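Local coordinates for protein magnesium-protoporphyrin O-methyltransferase (Synechocystis sp., PDB 4QDJ) that methylates magnesium-protoporphyrin IX with S-adenosyl-L-methionine as methyl donor, forming the 13-monomethyl ester on the pathway to chlorophyll, at residues S208-G213 against I224-R229; Q37-V42 against T217-S222. All coordinates share one frame; numbering follows the deposited sequence.

In the fold
Both contacts involve the C-terminal beta hairpin of this class I methyltransferase, whose last strand, 221-229, lies antiparallel between strands 159-164 and 207-216. Contact 1 joins the two hairpin strands to each other at the sheet edge. Contact 2, its centre about 22 Å from that of contact 1, fastens the hairpin turn to the early part of helix 35-58. The same helix reaches contact 1 near its other end, through Trp54 and Asp58. Contact 1 is partly buried and combines an antiparallel backbone network, interrupted by a beta bulge, with an ion pair whose glutamate is buried; contact 2 is a smaller surface contact in which one carboxylate receives backbone amides and a hydroxyl.

Contact 1. Residues S208-G213 against I224-R229; sequences SIARTG and ILEAVR
Glu226 sends CG anti to the backbone N (chi1 177°) and runs extended from there, while Arg211 bends at chi3 (-70°), which brings the NE and NH2 edge of its guanidinium to the Glu226 carboxylate. The two groups meet side-on. Arg211 NE reaches Glu226 OE1 at 2.9 Å, from above the carboxylate plane. Arg211 NH2 reaches Glu226 OE2 at 2.8 Å in an almost straight bond, and the two planes are 30° apart. Glu226 OE1 also accepts the amide of Arg211, 3.1 Å from N, through its anti lone pair, so one oxygen holds both backbone and side chain of the arginine.

This pairing sits on a beta bulge: Ala210 and Arg211 together face Glu226, whose O takes Ala210 N at 2.7 Å and whose N gives to Arg211 O at 2.9 Å. On one side of the bulge Ser208 and Val228 form a hydrogen-bonded pair, on the other Gly213 and Ile224. Thr212 CG2 lies alongside Leu225 CD2, 3.7 Å away, on the sheet face packed against helix 195-204.

Arg159 also binds Glu226 OE2, and Asp58 also binds Arg211 NH2; Trp54 adds a cation-pi contact and its carbonyl to the guanidinium. With two arginines gathered at its carboxylate, the buried Glu226 is likely to stay ionised, and its charge is probably offset within a network that ties the bulge to helix 35-58.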
ATOM      1  N   SER A 208      -7.895 -13.326  11.113  1.00 15.89           N
ATOM      2  CA  SER A 208      -8.494 -12.623  12.240  0.60 16.05           C
ATOM      3  C   SER A 208      -7.773 -11.297  12.446  1.00 14.48           C
ATOM      4  O   SER A 208      -6.614 -11.147  12.065  1.00 15.63           O
ATOM      5  CB  SER A 208      -8.419 -13.467  13.513  0.60 19.08           C
ATOM      6  OG  SER A 208      -7.077 -13.650  13.927  0.60 21.35           O
ATOM      7  N   ILE A 209      -8.463 -10.333  13.041  1.00 12.39           N
ATOM      8  CA  ILE A 209      -7.878  -9.015  13.247  1.00 11.26           C
ATOM      9  C   ILE A 209      -6.997  -8.988  14.494  1.00 11.11           C
ATOM     10  O   ILE A 209      -7.400  -9.457  15.560  1.00 13.20           O
ATOM     11  CB  ILE A 209      -8.966  -7.932  13.352  1.00 11.97           C
ATOM     12  CG1 ILE A 209      -9.871  -7.968  12.117  1.00 14.89           C
ATOM     13  CG2 ILE A 209      -8.341  -6.562  13.523  1.00 12.73           C
ATOM     14  CD1 ILE A 209      -9.129  -7.795  10.810  1.00 15.96           C
ATOM     15  N   ALA A 210      -5.787  -8.457  14.342  1.00 10.44           N
ATOM     16  CA  ALA A 210      -4.884  -8.254  15.468  1.00 11.26           C
ATOM     17  C   ALA A 210      -4.849  -6.769  15.815  1.00  9.95           C
ATOM     18  O   ALA A 210      -5.841  -6.220  16.290  1.00 12.45           O
ATOM     19  CB  ALA A 210      -3.493  -8.767  15.136  1.00 12.98           C
ATOM     20  N   ARG A 211      -3.721  -6.110  15.566  1.00  9.16           N
ATOM     21  CA  ARG A 211      -3.640  -4.674  15.819  1.00  7.81           C
ATOM     22  C   ARG A 211      -4.469  -3.885  14.813  1.00  8.75           C
ATOM     23  O   ARG A 211      -4.698  -4.332  13.689  1.00  8.63           O
ATOM     24  CB  ARG A 211      -2.187  -4.190  15.811  1.00  8.12           C
ATOM     25  CG  ARG A 211      -1.382  -4.692  16.997  1.00  8.71           C
ATOM     26  CD  ARG A 211       0.095  -4.361  16.872  1.00 10.26           C
ATOM     27  NE  ARG A 211       0.728  -5.146  15.818  1.00  9.40           N
ATOM     28  CZ  ARG A 211       2.042  -5.257  15.647  1.00  9.45           C
ATOM     29  NH1 ARG A 211       2.879  -4.632  16.464  1.00 10.59           N
ATOM     30  NH2 ARG A 211       2.517  -5.997  14.655  1.00 10.20           N
ATOM     31  N   THR A 212      -4.944  -2.720  15.235  1.00  8.04           N
ATOM     32  CA  THR A 212      -5.588  -1.791  14.318  1.00  7.70           C
ATOM     33  C   THR A 212      -5.084  -0.391  14.606  1.00  7.55           C
ATOM     34  O   THR A 212      -4.506  -0.131  15.661  1.00  7.37           O
ATOM     35  CB  THR A 212      -7.136  -1.792  14.419  1.00  8.08           C
ATOM     36  OG1 THR A 212      -7.554  -1.089  15.596  1.00 10.02           O
ATOM     37  CG2 THR A 212      -7.694  -3.204  14.443  1.00  9.87           C
ATOM     38  N   GLY A 213      -5.300   0.505  13.655  1.00  6.94           N
ATOM     39  CA  GLY A 213      -4.883   1.880  13.806  1.00  7.15           C
ATOM     40  C   GLY A 213      -5.828   2.795  13.067  1.00  7.98           C
ATOM     41  O   GLY A 213      -6.738   2.343  12.370  1.00  9.24           O
ATOM     42  N   ILE A 224      -6.446   1.436   9.578  1.00  8.02           N
ATOM     43  CA  ILE A 224      -5.435   0.408   9.345  1.00  7.80           C
ATOM     44  C   ILE A 224      -5.784  -0.871  10.098  1.00  7.31           C
ATOM     45  O   ILE A 224      -6.042  -0.836  11.296  1.00  8.79           O
ATOM     46  CB  ILE A 224      -4.041   0.889   9.800  1.00  8.51           C
ATOM     47  CG1 ILE A 224      -3.803   2.336   9.362  1.00 11.63           C
ATOM     48  CG2 ILE A 224      -2.952  -0.031   9.260  1.00  9.15           C
ATOM     49  CD1 ILE A 224      -2.583   2.972   9.995  1.00 13.28           C
ATOM     50  N   LEU A 225      -5.795  -1.996   9.389  1.00  8.47           N
ATOM     51  CA  LEU A 225      -6.059  -3.290  10.011  1.00  7.30           C
ATOM     52  C   LEU A 225      -4.896  -4.245   9.798  1.00  8.60           C
ATOM     53  O   LEU A 225      -4.426  -4.420   8.674  1.00  9.95           O
ATOM     54  CB  LEU A 225      -7.329  -3.922   9.436  1.00  8.91           C
ATOM     55  CG  LEU A 225      -8.635  -3.139   9.562  1.00  9.90           C
ATOM     56  CD1 LEU A 225      -9.777  -3.915   8.922  1.00 11.44           C
ATOM     57  CD2 LEU A 225      -8.942  -2.833  11.019  1.00 11.63           C
ATOM     58  N   GLU A 226      -4.436  -4.859  10.883  1.00  7.64           N
ATOM     59  CA  GLU A 226      -3.488  -5.959  10.795  1.00  7.20           C
ATOM     60  C   GLU A 226      -4.268  -7.254  10.924  1.00  8.84           C
ATOM     61  O   GLU A 226      -4.941  -7.482  11.930  1.00 10.66           O
ATOM     62  CB  GLU A 226      -2.441  -5.874  11.907  1.00  8.77           C
ATOM     63  CG  GLU A 226      -1.456  -7.034  11.910  1.00  9.70           C
ATOM     64  CD  GLU A 226      -0.543  -7.028  13.121  1.00 11.29           C
ATOM     65  OE1 GLU A 226      -1.034  -6.757  14.237  1.00 11.63           O
ATOM     66  OE2 GLU A 226       0.666  -7.290  12.959  1.00 13.66           O
ATOM     67  N   ALA A 227      -4.194  -8.091   9.896  1.00  9.05           N
ATOM     68  CA  ALA A 227      -4.889  -9.369   9.900  1.00 10.51           C
ATOM     69  C   ALA A 227      -3.876 -10.505   9.945  1.00 10.90           C
ATOM     70  O   ALA A 227      -2.868 -10.482   9.238  1.00 10.94           O
ATOM     71  CB  ALA A 227      -5.782  -9.494   8.676  1.00 12.40           C
ATOM     72  N   VAL A 228      -4.143 -11.494  10.787  1.00 11.73           N
ATOM     73  CA  VAL A 228      -3.243 -12.631  10.940  0.66 13.34           C
ATOM     74  C   VAL A 228      -3.976 -13.941  10.665  1.00 15.12           C
ATOM     75  O   VAL A 228      -5.111 -14.134  11.109  1.00 16.09           O
ATOM     76  CB  VAL A 228      -2.604 -12.652  12.348  0.66 15.21           C
ATOM     77  CG1 VAL A 228      -1.829 -13.941  12.576  0.66 18.83           C
ATOM     78  CG2 VAL A 228      -1.699 -11.440  12.534  0.66 12.55           C
ATOM     79  N   ARG A 229      -3.330 -14.828   9.914  1.00 17.10           N
ATOM     80  CA  ARG A 229      -3.910 -16.113   9.561  1.00 21.92           C
ATOM     81  C   ARG A 229      -4.111 -16.959  10.814  1.00 26.40           C
ATOM     82  O   ARG A 229      -3.165 -17.218  11.558  1.00 27.92           O
ATOM     83  CB  ARG A 229      -3.008 -16.832   8.554  1.00 21.51           C
ATOM     84  CG  ARG A 229      -3.666 -17.996   7.842  1.00 22.60           C
ATOM     85  CD  ARG A 229      -2.754 -18.585   6.776  1.00 19.44           C
ATOM     86  NE  ARG A 229      -2.699 -17.774   5.560  1.00 17.52           N
ATOM     87  CZ  ARG A 229      -3.614 -17.816   4.596  1.00 18.90           C
ATOM     88  NH1 ARG A 229      -4.665 -18.619   4.714  1.00 20.58           N
ATOM     89  NH2 ARG A 229      -3.484 -17.054   3.518  1.00 18.21           N
TER

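Contact 2. Residues Q37-V42 against T217-S222; sequences QKDIRV and TRFYYS
The carboxylate of Asp39 enters the turn at 217-220 and collects donors from three successive residues. With CG anti to the backbone N (chi1 -177°), the group extends from helix 35-58 straight into the loop. Asp39 OD2 accepts Thr217 OG1, a very short bond of 2.5 Å, and the amide of Phe219, whose N lies 2.7 Å away, well above the carboxylate plane. Asp39 OD1 takes the amide of Arg218 on its syn side, in a longer bond of 3.2 Å from N.

The turn so gripped is the four-residue connection, 217-220, between strands 207-216 and 221-229, held across by Thr217 N bonding to Tyr220 O at 2.9 Å. An alanine in place of Asp39 would remove the acceptor for the Arg218 and Phe219 amides and for the Thr217 hydroxyl, and the turn would probably lose its fixed position against the helix.

Packing is looser toward the surface. Asp39 CB meets the edge of the Phe219 ring, in its plane, 3.9 Å from CD2, while Arg218 lays CG over one ring face and leads its guanidinium away from the helix. Inward, Tyr220 CB rests 4.2 Å from Ile40 CA, and the buried phenol continues to Asp135 and Thr47, to which its OH is hydrogen-bonded; the side chain of Tyr220 comes within about 6 Å of the bound S-adenosylmethionine.

Ile40 also packs on Trp24 and Ile27, and Arg41, directed away from the turn, bonds to the carbonyls of Arg26 and Ile27, so that this part of helix 35-58 lies between helix 19-27 and the turn.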
ATOM      1  N   GLN A  37      -3.017  19.416   0.392  1.00 14.71           N
ATOM      2  CA  GLN A  37      -1.985  18.451   0.029  1.00 13.77           C
ATOM      3  C   GLN A  37      -1.011  18.216   1.178  1.00 12.84           C
ATOM      4  O   GLN A  37      -0.536  17.099   1.380  1.00 13.00           O
ATOM      5  CB  GLN A  37      -1.227  18.929  -1.214  1.00 16.08           C
ATOM      6  CG  GLN A  37      -2.072  18.968  -2.478  1.00 20.00           C
ATOM      7  CD  GLN A  37      -1.457  19.822  -3.571  1.00 23.86           C
ATOM      8  OE1 GLN A  37      -0.498  20.558  -3.337  1.00 24.95           O
ATOM      9  NE2 GLN A  37      -2.012  19.729  -4.774  0.66 24.01           N
ATOM     10  N   LYS A  38      -0.714  19.273   1.927  1.00 12.49           N
ATOM     11  CA  LYS A  38       0.186  19.165   3.070  1.00 12.64           C
ATOM     12  C   LYS A  38      -0.431  18.282   4.148  1.00 12.44           C
ATOM     13  O   LYS A  38       0.258  17.481   4.781  1.00 12.71           O
ATOM     14  CB  LYS A  38       0.499  20.552   3.637  1.00 14.64           C
ATOM     15  CG  LYS A  38       1.494  20.545   4.790  1.00 18.65           C
ATOM     16  CD  LYS A  38       2.797  19.867   4.395  0.64 19.87           C
ATOM     17  CE  LYS A  38       3.924  20.242   5.344  0.30 20.83           C
ATOM     18  NZ  LYS A  38       3.560  20.011   6.767  0.31 21.24           N
ATOM     19  N   ASP A  39      -1.736  18.432   4.347  1.00 12.41           N
ATOM     20  CA  ASP A  39      -2.469  17.616   5.307  1.00 12.60           C
ATOM     21  C   ASP A  39      -2.425  16.140   4.909  1.00 12.76           C
ATOM     22  O   ASP A  39      -2.268  15.259   5.758  1.00 12.59           O
ATOM     23  CB  ASP A  39      -3.916  18.102   5.405  1.00 15.29           C
ATOM     24  CG  ASP A  39      -4.713  17.346   6.444  1.00 18.68           C
ATOM     25  OD1 ASP A  39      -4.670  17.740   7.628  1.00 22.18           O
ATOM     26  OD2 ASP A  39      -5.384  16.360   6.075  0.62 17.77           O
ATOM     27  N   ILE A  40      -2.557  15.880   3.613  1.00 10.84           N
ATOM     28  CA  ILE A  40      -2.481  14.522   3.084  1.00 11.08           C
ATOM     29  C   ILE A  40      -1.072  13.948   3.243  1.00 10.97           C
ATOM     30  O   ILE A  40      -0.903  12.789   3.629  1.00 10.63           O
ATOM     31  CB  ILE A  40      -2.902  14.478   1.603  1.00 13.69           C
ATOM     32  CG1 ILE A  40      -4.372  14.878   1.462  1.00 15.04           C
ATOM     33  CG2 ILE A  40      -2.664  13.097   1.010  1.00 12.69           C
ATOM     34  CD1 ILE A  40      -4.834  15.007   0.025  1.00 17.13           C
ATOM     35  N   ARG A  41      -0.067  14.768   2.951  1.00 10.02           N
ATOM     36  CA  ARG A  41       1.327  14.367   3.126  1.00  9.28           C
ATOM     37  C   ARG A  41       1.596  13.928   4.562  1.00 10.04           C
ATOM     38  O   ARG A  41       2.155  12.857   4.801  1.00 10.00           O
ATOM     39  CB  ARG A  41       2.270  15.513   2.742  1.00  9.05           C
ATOM     40  CG  ARG A  41       3.728  15.261   3.101  1.00  9.62           C
ATOM     41  CD  ARG A  41       4.595  16.474   2.801  1.00 11.94           C
ATOM     42  NE  ARG A  41       4.784  16.677   1.368  1.00 11.38           N
ATOM     43  CZ  ARG A  41       5.357  17.755   0.841  1.00 12.26           C
ATOM     44  NH1 ARG A  41       5.789  18.730   1.631  1.00 14.11           N
ATOM     45  NH2 ARG A  41       5.493  17.860  -0.474  1.00 12.76           N
ATOM     46  N   VAL A  42       1.179  14.756   5.514  1.00  9.96           N
ATOM     47  CA  VAL A  42       1.390  14.475   6.932  1.00 11.21           C
ATOM     48  C   VAL A  42       0.608  13.243   7.396  1.00 11.01           C
ATOM     49  O   VAL A  42       1.142  12.390   8.109  1.00 11.68           O
ATOM     50  CB  VAL A  42       1.019  15.700   7.801  1.00 13.39           C
ATOM     51  CG1 VAL A  42       1.054  15.344   9.280  1.00 16.57           C
ATOM     52  CG2 VAL A  42       1.958  16.861   7.501  1.00 15.08           C
ATOM     53  N   THR A 217      -6.784  13.166   9.960  1.00 23.83           N
ATOM     54  CA  THR A 217      -6.459  14.578   9.831  1.00 25.44           C
ATOM     55  C   THR A 217      -7.645  15.278   9.186  1.00 25.75           C
ATOM     56  O   THR A 217      -8.725  14.702   9.074  1.00 27.24           O
ATOM     57  CB  THR A 217      -5.195  14.809   8.986  1.00 25.74           C
ATOM     58  OG1 THR A 217      -5.450  14.436   7.627  1.00 25.80           O
ATOM     59  CG2 THR A 217      -4.028  13.992   9.527  1.00 25.86           C
ATOM     60  N   ARG A 218      -7.444  16.516   8.753  1.00 25.22           N
ATOM     61  CA  ARG A 218      -8.533  17.298   8.185  1.00 26.19           C
ATOM     62  C   ARG A 218      -9.025  16.731   6.853  1.00 23.53           C
ATOM     63  O   ARG A 218     -10.228  16.682   6.600  1.00 24.36           O
ATOM     64  CB  ARG A 218      -8.109  18.760   8.031  1.00 30.32           C
ATOM     65  CG  ARG A 218      -9.224  19.695   7.605  0.79 38.02           C
ATOM     66  CD  ARG A 218      -8.862  21.140   7.907  0.70 25.82           C
ATOM     67  NE  ARG A 218      -9.798  22.080   7.298  0.80 57.58           N
ATOM     68  CZ  ARG A 218     -10.013  23.313   7.744  0.68 66.43           C
ATOM     69  NH1 ARG A 218      -9.368  23.757   8.813  0.70 59.21           N
ATOM     70  NH2 ARG A 218     -10.882  24.101   7.124  0.60 43.44           N
ATOM     71  N   PHE A 219      -8.094  16.289   6.012  1.00 19.97           N
ATOM     72  CA  PHE A 219      -8.439  15.840   4.665  1.00 19.42           C
ATOM     73  C   PHE A 219      -7.975  14.420   4.369  1.00 19.86           C
ATOM     74  O   PHE A 219      -8.074  13.954   3.235  1.00 22.16           O
ATOM     75  CB  PHE A 219      -7.844  16.789   3.623  1.00 20.72           C
ATOM     76  CG  PHE A 219      -8.297  18.210   3.770  1.00 21.13           C
ATOM     77  CD1 PHE A 219      -9.553  18.597   3.334  1.00 22.93           C
ATOM     78  CD2 PHE A 219      -7.465  19.161   4.338  1.00 20.49           C
ATOM     79  CE1 PHE A 219      -9.973  19.906   3.464  1.00 24.10           C
ATOM     80  CE2 PHE A 219      -7.880  20.473   4.469  1.00 22.63           C
ATOM     81  CZ  PHE A 219      -9.135  20.845   4.034  1.00 23.34           C
ATOM     82  N   TYR A 220      -7.465  13.736   5.386  1.00 16.44           N
ATOM     83  CA  TYR A 220      -6.941  12.390   5.203  1.00 15.13           C
ATOM     84  C   TYR A 220      -7.454  11.465   6.298  1.00 15.66           C
ATOM     85  O   TYR A 220      -7.294  11.743   7.485  1.00 17.42           O
ATOM     86  CB  TYR A 220      -5.409  12.415   5.184  1.00 14.66           C
ATOM     87  CG  TYR A 220      -4.752  11.054   5.076  1.00 13.59           C
ATOM     88  CD1 TYR A 220      -4.471  10.489   3.838  1.00 12.91           C
ATOM     89  CD2 TYR A 220      -4.400  10.343   6.214  1.00 12.78           C
ATOM     90  CE1 TYR A 220      -3.865   9.244   3.741  1.00 12.17           C
ATOM     91  CE2 TYR A 220      -3.796   9.104   6.128  1.00 12.36           C
ATOM     92  CZ  TYR A 220      -3.528   8.559   4.893  1.00 11.48           C
ATOM     93  OH  TYR A 220      -2.925   7.325   4.820  1.00 12.07           O
ATOM     94  N   TYR A 221      -8.078  10.366   5.890  1.00 15.92           N
ATOM     95  CA  TYR A 221      -8.630   9.404   6.834  1.00 17.83           C
ATOM     96  C   TYR A 221      -8.258   8.000   6.396  1.00 17.19           C
ATOM     97  O   TYR A 221      -8.626   7.562   5.306  1.00 20.77           O
ATOM     98  CB  TYR A 221     -10.150   9.548   6.916  1.00 22.08           C
ATOM     99  CG  TYR A 221     -10.606  10.951   7.249  1.00 26.30           C
ATOM    100  CD1 TYR A 221     -10.776  11.352   8.568  0.43 27.72           C
ATOM    101  CD2 TYR A 221     -10.862  11.876   6.245  1.00 29.01           C
ATOM    102  CE1 TYR A 221     -11.192  12.634   8.878  0.59 29.22           C
ATOM    103  CE2 TYR A 221     -11.274  13.159   6.544  1.00 29.75           C
ATOM    104  CZ  TYR A 221     -11.440  13.533   7.862  1.00 30.71           C
ATOM    105  OH  TYR A 221     -11.852  14.811   8.165  0.47 30.04           O
ATOM    106  N   SER A 222      -7.519   7.298   7.244  1.00 12.64           N
ATOM    107  CA  SER A 222      -7.041   5.970   6.893  1.00 11.34           C
ATOM    108  C   SER A 222      -7.146   5.024   8.077  1.00 10.72           C
ATOM    109  O   SER A 222      -6.452   5.185   9.081  1.00 12.17           O
ATOM    110  CB  SER A 222      -5.597   6.039   6.392  1.00 13.78           C
ATOM    111  OG  SER A 222      -5.211   4.820   5.783  1.00 14.91           O
TER